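Local coordinates for protein PrgX (Enterococcus faecalis, PDB 2AWI) that acts as the receptor for the peptide sex pheromone cCF10 and, as a probably DNA-binding repressor, takes part in regulating conjugation, at residues C153-Y165 with T189-S201. The protein carries 1 engineered substitution. Sequence-based numbering, arbitrary orientation.
Sequences CEIVSNLLNVLPY and TIQTVLKNALTIS. Engineered in segment 153-165: Cys153 (natural residue Tyr).
Leu160 reaches across to the 189-201 helix with one methyl, its CD1 lying 3.7 Å from Ala197 CA. The small Ala197 suits this place, since its short side chain lets the leucine branch come down on the helix backbone. Ile200 meets the same leucine with its far end, CD1 standing 4.0 Å from Leu160 CB, while its other branch, CG2, lies 3.9 Å from Tyr165 CD1, the two side chains meeting at a slant. One beta-branched side chain thus serves two neighbours. Towards the other end, Val193 spreads both methyls: CG1 meets Val156 CG1 at 3.4 Å, tighter than usual for carbons, the two side chains crossing at about a right angle, and CG2 packs against Cys153 CB at 3.6 Å. Cys153 is an engineered residue, tyrosine in the natural protein. In Thr189, OG1 sits beside the backbone N (chi1 -52°) and bonds back to Asp185 O, which leaves CG2 anti to that N and 3.6 Å from Glu154 N.

The polar link is slight. Asn196 ND2 donates to Ser157 OG over 3.0 Å, but the bend at the hydrogen (132°) makes the bond weak; Lys195 NZ holds the amide's other end through Asn196 OD1. Serine is short enough to fit where the backbones come closest, Ser157 CA being 5.1 Å from Val193 CA.

The axes of 153-159 and 189-201 run in the same general direction, 24° apart, consistent with the chain's assignment here to a C-terminal TPR family. Helix 165-172 lies between them in sequence and packs on Val156 and Leu160; helix 107-122 backs Ile155 and Leu159, and helix 207-220 backs Ala197 and Leu198, its Glu209 and Tyr213 hydrogen-bonded to the Tyr165 hydroxyl.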
loop_
_atom_site.group_PDB
_atom_site.type_symbol
_atom_site.label_atom_id
_atom_site.label_comp_id
_atom_site.label_asym_id
_atom_site.label_seq_id
_atom_site.Cartn_x
_atom_site.Cartn_y
_atom_site.Cartn_z
ATOM N N CYS A 153 -13.119 12.943 36.516
ATOM C CA CYS A 153 -12.610 12.857 35.157
ATOM C C CYS A 153 -13.763 12.848 34.152
ATOM O O CYS A 153 -13.588 13.217 32.997
ATOM C CB CYS A 153 -11.727 11.620 34.998
ATOM S SG CYS A 153 -10.099 11.832 35.781
ATOM N N GLU A 154 -14.948 12.445 34.595
ATOM C CA GLU A 154 -16.106 12.443 33.708
ATOM C C GLU A 154 -16.507 13.908 33.543
ATOM O O GLU A 154 -16.760 14.377 32.433
ATOM C CB GLU A 154 -17.261 11.640 34.319
ATOM C CG GLU A 154 -18.435 11.426 33.375
ATOM C CD GLU A 154 -19.586 10.672 34.027
ATOM O OE1 GLU A 154 -19.348 9.576 34.593
ATOM O OE2 GLU A 154 -20.734 11.174 33.972
ATOM N N ILE A 155 -16.557 14.624 34.662
ATOM C CA ILE A 155 -16.901 16.046 34.659
ATOM C C ILE A 155 -15.947 16.819 33.744
ATOM O O ILE A 155 -16.375 17.608 32.905
ATOM C CB ILE A 155 -16.831 16.628 36.097
ATOM C CG1 ILE A 155 -18.095 16.229 36.868
ATOM C CG2 ILE A 155 -16.645 18.137 36.049
ATOM C CD1 ILE A 155 -18.093 16.627 38.332
ATOM N N VAL A 156 -14.651 16.580 33.901
ATOM C CA VAL A 156 -13.664 17.263 33.074
ATOM C C VAL A 156 -13.925 17.049 31.588
ATOM O O VAL A 156 -13.775 17.964 30.781
ATOM C CB VAL A 156 -12.244 16.790 33.410
ATOM C CG1 VAL A 156 -11.391 16.757 32.155
ATOM C CG2 VAL A 156 -11.628 17.741 34.424
ATOM N N SER A 157 -14.302 15.825 31.235
ATOM C CA SER A 157 -14.590 15.475 29.853
ATOM C C SER A 157 -15.816 16.240 29.365
ATOM O O SER A 157 -15.847 16.737 28.239
ATOM C CB SER A 157 -14.841 13.971 29.750
ATOM O OG SER A 157 -15.158 13.601 28.419
ATOM N N ASN A 158 -16.827 16.325 30.224
ATOM C CA ASN A 158 -18.060 17.034 29.901
ATOM C C ASN A 158 -17.770 18.525 29.689
ATOM O O ASN A 158 -18.400 19.171 28.851
ATOM C CB ASN A 158 -19.076 16.864 31.038
ATOM C CG ASN A 158 -19.552 15.424 31.202
ATOM O OD1 ASN A 158 -20.063 15.046 32.258
ATOM N ND2 ASN A 158 -19.403 14.624 30.155
ATOM N N LEU A 159 -16.816 19.062 30.449
ATOM C CA LEU A 159 -16.443 20.472 30.344
ATOM C C LEU A 159 -15.732 20.783 29.032
ATOM O O LEU A 159 -15.958 21.839 28.436
ATOM C CB LEU A 159 -15.542 20.877 31.516
ATOM C CG LEU A 159 -16.183 20.881 32.905
ATOM C CD1 LEU A 159 -15.108 21.075 33.958
ATOM C CD2 LEU A 159 -17.236 21.985 32.985
ATOM N N LEU A 160 -14.866 19.875 28.587
ATOM C CA LEU A 160 -14.143 20.079 27.336
ATOM C C LEU A 160 -15.136 20.150 26.185
ATOM O O LEU A 160 -14.789 20.552 25.078
ATOM C CB LEU A 160 -13.164 18.930 27.079
ATOM C CG LEU A 160 -11.837 18.904 27.849
ATOM C CD1 LEU A 160 -11.074 17.618 27.548
ATOM C CD2 LEU A 160 -10.996 20.106 27.450
ATOM N N ASN A 161 -16.378 19.770 26.468
ATOM C CA ASN A 161 -17.431 19.745 25.466
ATOM C C ASN A 161 -18.273 21.020 25.393
ATOM O O ASN A 161 -18.911 21.288 24.376
ATOM C CB ASN A 161 -18.344 18.550 25.735
ATOM C CG ASN A 161 -19.125 18.125 24.513
ATOM O OD1 ASN A 161 -18.557 17.601 23.554
ATOM N ND2 ASN A 161 -20.434 18.355 24.533
ATOM N N VAL A 162 -18.282 21.808 26.461
ATOM C CA VAL A 162 -19.080 23.027 26.474
ATOM C C VAL A 162 -18.315 24.244 26.992
ATOM O O VAL A 162 -18.917 25.228 27.426
ATOM C CB VAL A 162 -20.346 22.840 27.345
ATOM C CG1 VAL A 162 -21.187 21.697 26.809
ATOM C CG2 VAL A 162 -19.947 22.570 28.789
ATOM N N LEU A 163 -16.992 24.187 26.934
ATOM C CA LEU A 163 -16.183 25.289 27.435
ATOM C C LEU A 163 -14.886 25.422 26.644
ATOM O O LEU A 163 -14.327 24.429 26.182
ATOM C CB LEU A 163 -15.859 25.041 28.912
ATOM C CG LEU A 163 -16.115 26.127 29.958
ATOM C CD1 LEU A 163 -17.533 26.665 29.818
ATOM C CD2 LEU A 163 -15.895 25.540 31.348
ATOM N N PRO A 164 -14.398 26.660 26.461
ATOM C CA PRO A 164 -13.148 26.830 25.714
ATOM C C PRO A 164 -12.078 26.016 26.428
ATOM O O PRO A 164 -12.061 25.951 27.655
ATOM C CB PRO A 164 -12.896 28.332 25.806
ATOM C CG PRO A 164 -14.295 28.897 25.843
ATOM C CD PRO A 164 -14.995 27.963 26.806
ATOM N N TYR A 165 -11.190 25.390 25.667
ATOM C CA TYR A 165 -10.141 24.565 26.254
ATOM C C TYR A 165 -9.425 25.172 27.464
ATOM O O TYR A 165 -9.245 24.506 28.485
ATOM C CB TYR A 165 -9.103 24.206 25.190
ATOM C CG TYR A 165 -7.980 23.351 25.725
ATOM C CD1 TYR A 165 -8.197 22.012 26.066
ATOM C CD2 TYR A 165 -6.709 23.887 25.930
ATOM C CE1 TYR A 165 -7.175 21.231 26.599
ATOM C CE2 TYR A 165 -5.681 23.117 26.461
ATOM C CZ TYR A 165 -5.921 21.791 26.795
ATOM O OH TYR A 165 -4.913 21.030 27.334
ATOM N N THR A 189 -12.878 5.976 32.152
ATOM C CA THR A 189 -13.121 7.381 32.422
ATOM C C THR A 189 -11.863 8.249 32.455
ATOM O O THR A 189 -11.850 9.349 31.906
ATOM C CB THR A 189 -13.858 7.526 33.742
ATOM O OG1 THR A 189 -15.020 6.686 33.718
ATOM C CG2 THR A 189 -14.279 8.972 33.958
ATOM N N ILE A 190 -10.808 7.763 33.093
ATOM C CA ILE A 190 -9.582 8.533 33.166
ATOM C C ILE A 190 -8.911 8.608 31.797
ATOM O O ILE A 190 -8.105 9.506 31.547
ATOM C CB ILE A 190 -8.609 7.924 34.187
ATOM C CG1 ILE A 190 -8.162 6.539 33.720
ATOM C CG2 ILE A 190 -9.293 7.821 35.550
ATOM C CD1 ILE A 190 -7.158 5.893 34.633
ATOM N N GLN A 191 -9.257 7.667 30.913
ATOM C CA GLN A 191 -8.699 7.619 29.563
ATOM C C GLN A 191 -9.446 8.527 28.597
ATOM O O GLN A 191 -8.844 9.145 27.724
ATOM C CB GLN A 191 -8.739 6.191 29.018
ATOM C CG GLN A 191 -7.521 5.348 29.345
ATOM C CD GLN A 191 -7.736 3.876 29.040
ATOM O OE1 GLN A 191 -8.304 3.142 29.846
ATOM N NE2 GLN A 191 -7.296 3.444 27.864
ATOM N N THR A 192 -10.763 8.597 28.754
ATOM C CA THR A 192 -11.592 9.417 27.882
ATOM C C THR A 192 -11.126 10.869 27.887
ATOM O O THR A 192 -11.069 11.513 26.840
ATOM C CB THR A 192 -13.073 9.353 28.313
ATOM O OG1 THR A 192 -13.507 7.986 28.316
ATOM C CG2 THR A 192 -13.956 10.149 27.352
ATOM N N VAL A 193 -10.791 11.366 29.075
ATOM C CA VAL A 193 -10.326 12.734 29.253
ATOM C C VAL A 193 -9.132 13.013 28.368
ATOM O O VAL A 193 -9.123 13.970 27.606
ATOM C CB VAL A 193 -9.881 13.012 30.712
ATOM C CG1 VAL A 193 -9.322 14.421 30.814
ATOM C CG2 VAL A 193 -11.042 12.828 31.665
ATOM N N LEU A 194 -8.120 12.165 28.474
ATOM C CA LEU A 194 -6.907 12.351 27.704
ATOM C C LEU A 194 -7.179 12.339 26.214
ATOM O O LEU A 194 -6.701 13.210 25.494
ATOM C CB LEU A 194 -5.882 11.271 28.074
ATOM C CG LEU A 194 -5.700 11.087 29.586
ATOM C CD1 LEU A 194 -4.704 9.983 29.869
ATOM C CD2 LEU A 194 -5.242 12.397 30.197
ATOM N N LYS A 195 -7.958 11.368 25.752
ATOM C CA LYS A 195 -8.250 11.267 24.330
ATOM C C LYS A 195 -8.955 12.523 23.828
ATOM O O LYS A 195 -8.583 13.076 22.791
ATOM C CB LYS A 195 -9.102 10.023 24.063
ATOM C CG LYS A 195 -9.277 9.672 22.587
ATOM C CD LYS A 195 -10.506 10.331 21.992
ATOM C CE LYS A 195 -11.782 9.790 22.624
ATOM N NZ LYS A 195 -13.013 10.450 22.094
ATOM N N ASN A 196 -9.967 12.974 24.562
ATOM C CA ASN A 196 -10.698 14.167 24.167
ATOM C C ASN A 196 -9.826 15.407 24.272
ATOM O O ASN A 196 -9.875 16.290 23.415
ATOM C CB ASN A 196 -11.951 14.354 25.028
ATOM C CG ASN A 196 -13.003 13.305 24.749
ATOM O OD1 ASN A 196 -13.031 12.714 23.673
ATOM N ND2 ASN A 196 -13.886 13.080 25.712
ATOM N N ALA A 197 -9.021 15.470 25.324
ATOM C CA ALA A 197 -8.146 16.614 25.518
ATOM C C ALA A 197 -7.098 16.667 24.414
ATOM O O ALA A 197 -6.807 17.738 23.886
ATOM C CB ALA A 197 -7.468 16.535 26.882
ATOM N N LEU A 198 -6.543 15.508 24.064
ATOM C CA LEU A 198 -5.512 15.434 23.026
ATOM C C LEU A 198 -6.042 15.754 21.632
ATOM O O LEU A 198 -5.325 16.305 20.798
ATOM C CB LEU A 198 -4.856 14.050 23.029
ATOM C CG LEU A 198 -3.851 13.755 21.912
ATOM C CD1 LEU A 198 -2.822 14.860 21.846
ATOM C CD2 LEU A 198 -3.178 12.416 22.159
ATOM N N THR A 199 -7.298 15.408 21.380
ATOM C CA THR A 199 -7.910 15.677 20.087
ATOM C C THR A 199 -7.985 17.191 19.909
ATOM O O THR A 199 -7.606 17.732 18.873
ATOM C CB THR A 199 -9.339 15.084 20.015
ATOM O OG1 THR A 199 -9.275 13.660 20.187
ATOM C CG2 THR A 199 -9.989 15.402 18.676
ATOM N N ILE A 200 -8.482 17.865 20.935
ATOM C CA ILE A 200 -8.605 19.311 20.920
ATOM C C ILE A 200 -7.230 19.978 20.790
ATOM O O ILE A 200 -7.059 20.933 20.033
ATOM C CB ILE A 200 -9.304 19.790 22.208
ATOM C CG1 ILE A 200 -10.760 19.301 22.204
ATOM C CG2 ILE A 200 -9.223 21.302 22.319
ATOM C CD1 ILE A 200 -11.517 19.511 23.526
ATOM N N SER A 201 -6.244 19.452 21.503
ATOM C CA SER A 201 -4.901 20.015 21.465
ATOM C C SER A 201 -4.257 19.974 20.090
ATOM O O SER A 201 -3.567 20.919 19.700
ATOM C CB SER A 201 -4.012 19.295 22.470
ATOM O OG SER A 201 -4.517 19.498 23.775
#